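Side-chain contacts in monalysin (Pseudomonas entomophila, PDB 4MKO), which forms pores in host cell membranes as an aerolysin-like beta-barrel toxin that damages the Drosophila gut and contributes to bacterial virulence: residues A[40-44]-A[45-49]; A[200-203]-A[204-208]. All blocks are in the same frame, centred on the assembly; numbering follows the deposited sequence. Where two conformers were deposited one is given.

In the fold
Both interactions are local, each formed within one continuous stretch of the single chain. Interaction 1 comes first, at the hairpin where strand 29-43 turns back into strand 46-67. Interaction 2 follows much later, in the opening turns of helix 201-211. Their centres are about 23 Å apart and their nearest atoms about 12 Å apart, so they do not touch. Strands 46-67 and 173-191 connect them. Tyr178 of strand 173-191 packs on the hairpin, and Leu179 packs on the helix. Further along strand 46-67, Val55, Phe56 and Tyr58 also meet the helix. In this aerolysin-like toxin the hairpin thus joins two neighbouring strands of the mixed sheet, and the helix packs on strands 46-67 and 173-191.

Interaction 1: residues A[40-44]-A[45-49]; sequences DIYIG and KQNWG
Residues 40-49 form a beta hairpin with a type II' turn from Ile43 to Gln46, which has Gly44 and Lys45 at its corners. Gly44 has a positive phi of 78°, which favours glycine.

The ladder has two backbone bonds between Ile41 and Trp48. A third runs from Ile43 N to Gln46 O at 3.0 Å. Weaker CA-H...O contacts lie between them, such as Tyr42 CA to Gln46 O at 3.4 Å.

Tyr42, Asn47 and Asp40 share one face of the hairpin. The Tyr42 ring covers the start of the returning strand, with Gln46 N 3.5 Å above its plane and offset toward the rim. Tyr42 CG is anti to the backbone N (chi1 -171°), which lays the ring across the Lys45-Gln46 peptide. The Asp40 carboxylate and the Asn47 amide are stacked, their planes 5° apart.

Ile43, Gln46 and Trp48 lie on the other face. Ile43 CB packs 3.7 Å from Trp48 CD1, and Gln46 CG sits over one face of the indole. Tyr178 touches Ile43, while Ala154 and Asn158 touch Trp48.

Two side-chain hydrogen bonds lie on this face. Gln46 NE2 donates to Asn47 O at 3.0 Å. The indole of Trp48 ties the turn down: Trp48 NE1 donates to Ile43 O at 2.9 Å, in the carbonyl plane and on a lone pair.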
# COMPACT_ATOMS: atom_id res chain seq x y z
N ASP A 40 14.35 -11.16 -3.84
CA ASP A 40 14.02 -11.87 -2.62
C ASP A 40 13.06 -11.17 -1.68
O ASP A 40 13.17 -9.96 -1.44
CB ASP A 40 15.29 -12.20 -1.82
CG ASP A 40 16.17 -13.29 -2.40
OD1 ASP A 40 15.67 -14.09 -3.23
OD2 ASP A 40 17.36 -13.36 -1.99
N ILE A 41 12.16 -11.97 -1.07
CA ILE A 41 11.30 -11.60 0.04
C ILE A 41 11.33 -12.82 0.95
O ILE A 41 11.19 -13.96 0.47
CB ILE A 41 9.86 -11.16 -0.33
CG1 ILE A 41 9.88 -9.89 -1.24
CG2 ILE A 41 9.03 -10.91 0.94
CD1 ILE A 41 8.48 -9.13 -1.41
N TYR A 42 11.57 -12.58 2.24
CA TYR A 42 11.63 -13.63 3.24
C TYR A 42 10.22 -13.88 3.77
O TYR A 42 9.60 -12.99 4.34
CB TYR A 42 12.58 -13.24 4.39
CG TYR A 42 12.85 -14.37 5.36
CD1 TYR A 42 11.95 -14.66 6.39
CD2 TYR A 42 14.01 -15.13 5.28
CE1 TYR A 42 12.19 -15.70 7.29
CE2 TYR A 42 14.26 -16.17 6.18
CZ TYR A 42 13.34 -16.46 7.17
OH TYR A 42 13.58 -17.48 8.06
N ILE A 43 9.72 -15.11 3.60
CA ILE A 43 8.40 -15.51 4.07
C ILE A 43 8.56 -16.87 4.73
O ILE A 43 8.97 -17.83 4.07
CB ILE A 43 7.32 -15.58 2.94
CG1 ILE A 43 7.25 -14.29 2.09
CG2 ILE A 43 5.93 -15.92 3.53
CD1 ILE A 43 6.50 -14.45 0.75
N GLY A 44 8.17 -16.94 6.00
CA GLY A 44 8.15 -18.18 6.78
C GLY A 44 9.51 -18.61 7.28
O GLY A 44 9.92 -18.22 8.38
N LYS A 45 10.21 -19.42 6.48
CA LYS A 45 11.51 -19.97 6.87
C LYS A 45 12.64 -19.64 5.90
O LYS A 45 13.78 -20.03 6.18
CB LYS A 45 11.40 -21.50 7.07
CG LYS A 45 10.50 -21.92 8.24
CD LYS A 45 10.48 -23.43 8.43
CE LYS A 45 9.10 -24.01 8.22
NZ LYS A 45 9.08 -25.48 8.41
N GLN A 46 12.36 -18.94 4.77
CA GLN A 46 13.39 -18.65 3.76
C GLN A 46 13.04 -17.48 2.82
O GLN A 46 11.90 -17.02 2.80
CB GLN A 46 13.67 -19.90 2.90
CG GLN A 46 12.48 -20.27 2.00
CD GLN A 46 12.79 -21.35 1.00
OE1 GLN A 46 12.75 -22.54 1.31
NE2 GLN A 46 13.04 -20.96 -0.24
N ASN A 47 14.01 -17.10 1.98
CA ASN A 47 13.84 -16.13 0.91
C ASN A 47 13.20 -16.82 -0.28
O ASN A 47 13.53 -17.98 -0.61
CB ASN A 47 15.17 -15.52 0.49
CG ASN A 47 15.58 -14.38 1.37
OD1 ASN A 47 14.77 -13.50 1.72
ND2 ASN A 47 16.83 -14.39 1.79
N TRP A 48 12.30 -16.11 -0.93
CA TRP A 48 11.65 -16.59 -2.15
C TRP A 48 11.84 -15.55 -3.23
O TRP A 48 11.75 -14.36 -2.94
CB TRP A 48 10.13 -16.81 -1.92
CG TRP A 48 9.80 -17.71 -0.77
CD1 TRP A 48 9.50 -17.34 0.51
CD2 TRP A 48 9.76 -19.15 -0.79
NE1 TRP A 48 9.24 -18.45 1.28
CE2 TRP A 48 9.39 -19.58 0.51
CE3 TRP A 48 9.94 -20.12 -1.80
CZ2 TRP A 48 9.25 -20.93 0.84
CZ3 TRP A 48 9.79 -21.47 -1.46
CH2 TRP A 48 9.46 -21.86 -0.16
N GLY A 49 12.08 -16.01 -4.45
CA GLY A 49 12.19 -15.16 -5.63
C GLY A 49 10.80 -14.62 -5.89
O GLY A 49 9.90 -15.39 -6.22

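Interaction 2: residues A[200-203]-A[204-208]; sequences DWDT and VQRNV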
# COMPACT_ATOMS: atom_id res chain seq x y z
N ASP A 200 -10.15 0.32 4.63
CA ASP A 200 -9.25 -0.31 5.58
C ASP A 200 -8.54 -1.49 4.89
O ASP A 200 -8.88 -1.83 3.75
CB ASP A 200 -9.96 -0.72 6.88
CG ASP A 200 -11.11 -1.70 6.74
OD1 ASP A 200 -11.08 -2.52 5.79
OD2 ASP A 200 -12.01 -1.68 7.61
N TRP A 201 -7.55 -2.08 5.56
CA TRP A 201 -6.73 -3.13 4.99
C TRP A 201 -7.52 -4.38 4.57
O TRP A 201 -7.24 -4.93 3.51
CB TRP A 201 -5.59 -3.46 5.95
CG TRP A 201 -4.58 -4.43 5.43
CD1 TRP A 201 -4.05 -5.48 6.10
CD2 TRP A 201 -3.94 -4.41 4.14
NE1 TRP A 201 -3.11 -6.12 5.33
CE2 TRP A 201 -2.99 -5.46 4.13
CE3 TRP A 201 -4.01 -3.55 3.02
CZ2 TRP A 201 -2.20 -5.75 3.02
CZ3 TRP A 201 -3.20 -3.82 1.92
CH2 TRP A 201 -2.34 -4.93 1.91
N ASP A 202 -8.47 -4.83 5.40
CA ASP A 202 -9.32 -6.00 5.11
C ASP A 202 -10.10 -5.77 3.81
O ASP A 202 -10.07 -6.62 2.91
CB ASP A 202 -10.27 -6.27 6.29
CG ASP A 202 -11.00 -7.59 6.18
OD1 ASP A 202 -12.11 -7.61 5.59
OD2 ASP A 202 -10.47 -8.61 6.67
N THR A 203 -10.75 -4.60 3.68
CA THR A 203 -11.54 -4.21 2.51
C THR A 203 -10.66 -4.15 1.25
O THR A 203 -11.05 -4.67 0.20
CB THR A 203 -12.30 -2.89 2.76
OG1 THR A 203 -13.12 -3.06 3.91
CG2 THR A 203 -13.16 -2.47 1.56
N VAL A 204 -9.49 -3.49 1.34
CA VAL A 204 -8.57 -3.36 0.21
C VAL A 204 -8.12 -4.73 -0.29
O VAL A 204 -8.12 -4.95 -1.49
CB VAL A 204 -7.40 -2.38 0.50
CG1 VAL A 204 -6.33 -2.41 -0.60
CG2 VAL A 204 -7.93 -0.95 0.66
N GLN A 205 -7.69 -5.64 0.61
CA GLN A 205 -7.23 -6.97 0.19
C GLN A 205 -8.36 -7.76 -0.45
O GLN A 205 -8.13 -8.36 -1.50
CB GLN A 205 -6.66 -7.77 1.35
CG GLN A 205 -5.34 -7.24 1.88
CD GLN A 205 -5.01 -7.98 3.14
OE1 GLN A 205 -4.22 -8.94 3.13
NE2 GLN A 205 -5.61 -7.56 4.24
N ARG A 206 -9.57 -7.75 0.17
CA ARG A 206 -10.71 -8.48 -0.37
C ARG A 206 -11.02 -8.00 -1.80
O ARG A 206 -11.12 -8.82 -2.71
CB ARG A 206 -11.95 -8.32 0.54
CG ARG A 206 -13.13 -9.23 0.18
CD ARG A 206 -14.48 -8.74 0.71
NE ARG A 206 -14.41 -8.24 2.08
CZ ARG A 206 -14.64 -6.98 2.44
NH1 ARG A 206 -14.99 -6.07 1.53
NH2 ARG A 206 -14.53 -6.61 3.71
N ASN A 207 -11.12 -6.69 -2.00
CA ASN A 207 -11.45 -6.12 -3.30
C ASN A 207 -10.36 -6.20 -4.34
O ASN A 207 -10.63 -6.61 -5.48
CB ASN A 207 -11.93 -4.70 -3.14
CG ASN A 207 -13.36 -4.63 -2.63
OD1 ASN A 207 -14.31 -4.54 -3.42
ND2 ASN A 207 -13.53 -4.62 -1.32
N VAL A 208 -9.14 -5.80 -3.99
CA VAL A 208 -8.03 -5.78 -4.94
C VAL A 208 -7.57 -7.20 -5.33
O VAL A 208 -7.45 -7.50 -6.51
CB VAL A 208 -6.86 -4.88 -4.43
CG1 VAL A 208 -5.59 -5.05 -5.27
CG2 VAL A 208 -7.28 -3.42 -4.37
O HOH W 1 -16.35 -3.49 2.98
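Asp200 O accepts from Val204 N in the first turn of helix 201-211, and Asp200 is also its N-cap. Thr203 N donates to Asp200 OD1 at 3.0 Å. Thr203 OG1 donates to Asp200 OD1 at 2.8 Å, from above the carboxylate plane. Chi1 of Thr203 (-57°) sets OG1 beside the backbone N, where it meets the same Asp200 oxygen.

Gln205 lies over the indole of Trp201. Chi1 of Trp201 (-174°) carries the ring forward along the helix to meet it. The amide and ring planes are 12° apart. Gln205 CG lies 3.6 Å from the centroid of the six-membered ring of Trp201, a CH-pi contact over the face. Gln205 NE2 donates to Trp201 O at 3.2 Å from above the carbonyl plane, while Gln205 N reaches that oxygen from the opposite face. Trp201 NE1 is hydrogen-bonded to Ser90 OG.

In one of its two conformers, Arg206 brings NH2 to Asp202 OD1 at 3.2 Å, a salt bridge with a weak hydrogen bond. Arg206 also touches a crystal neighbour, and this link is tentative. Asp202 OD2 bonds to Tyr164 OH.

Asn207 closes the series. Asn207 ND2 donates to Thr203 O at 2.9 Å, with that oxygen in the Asn207 amide plane.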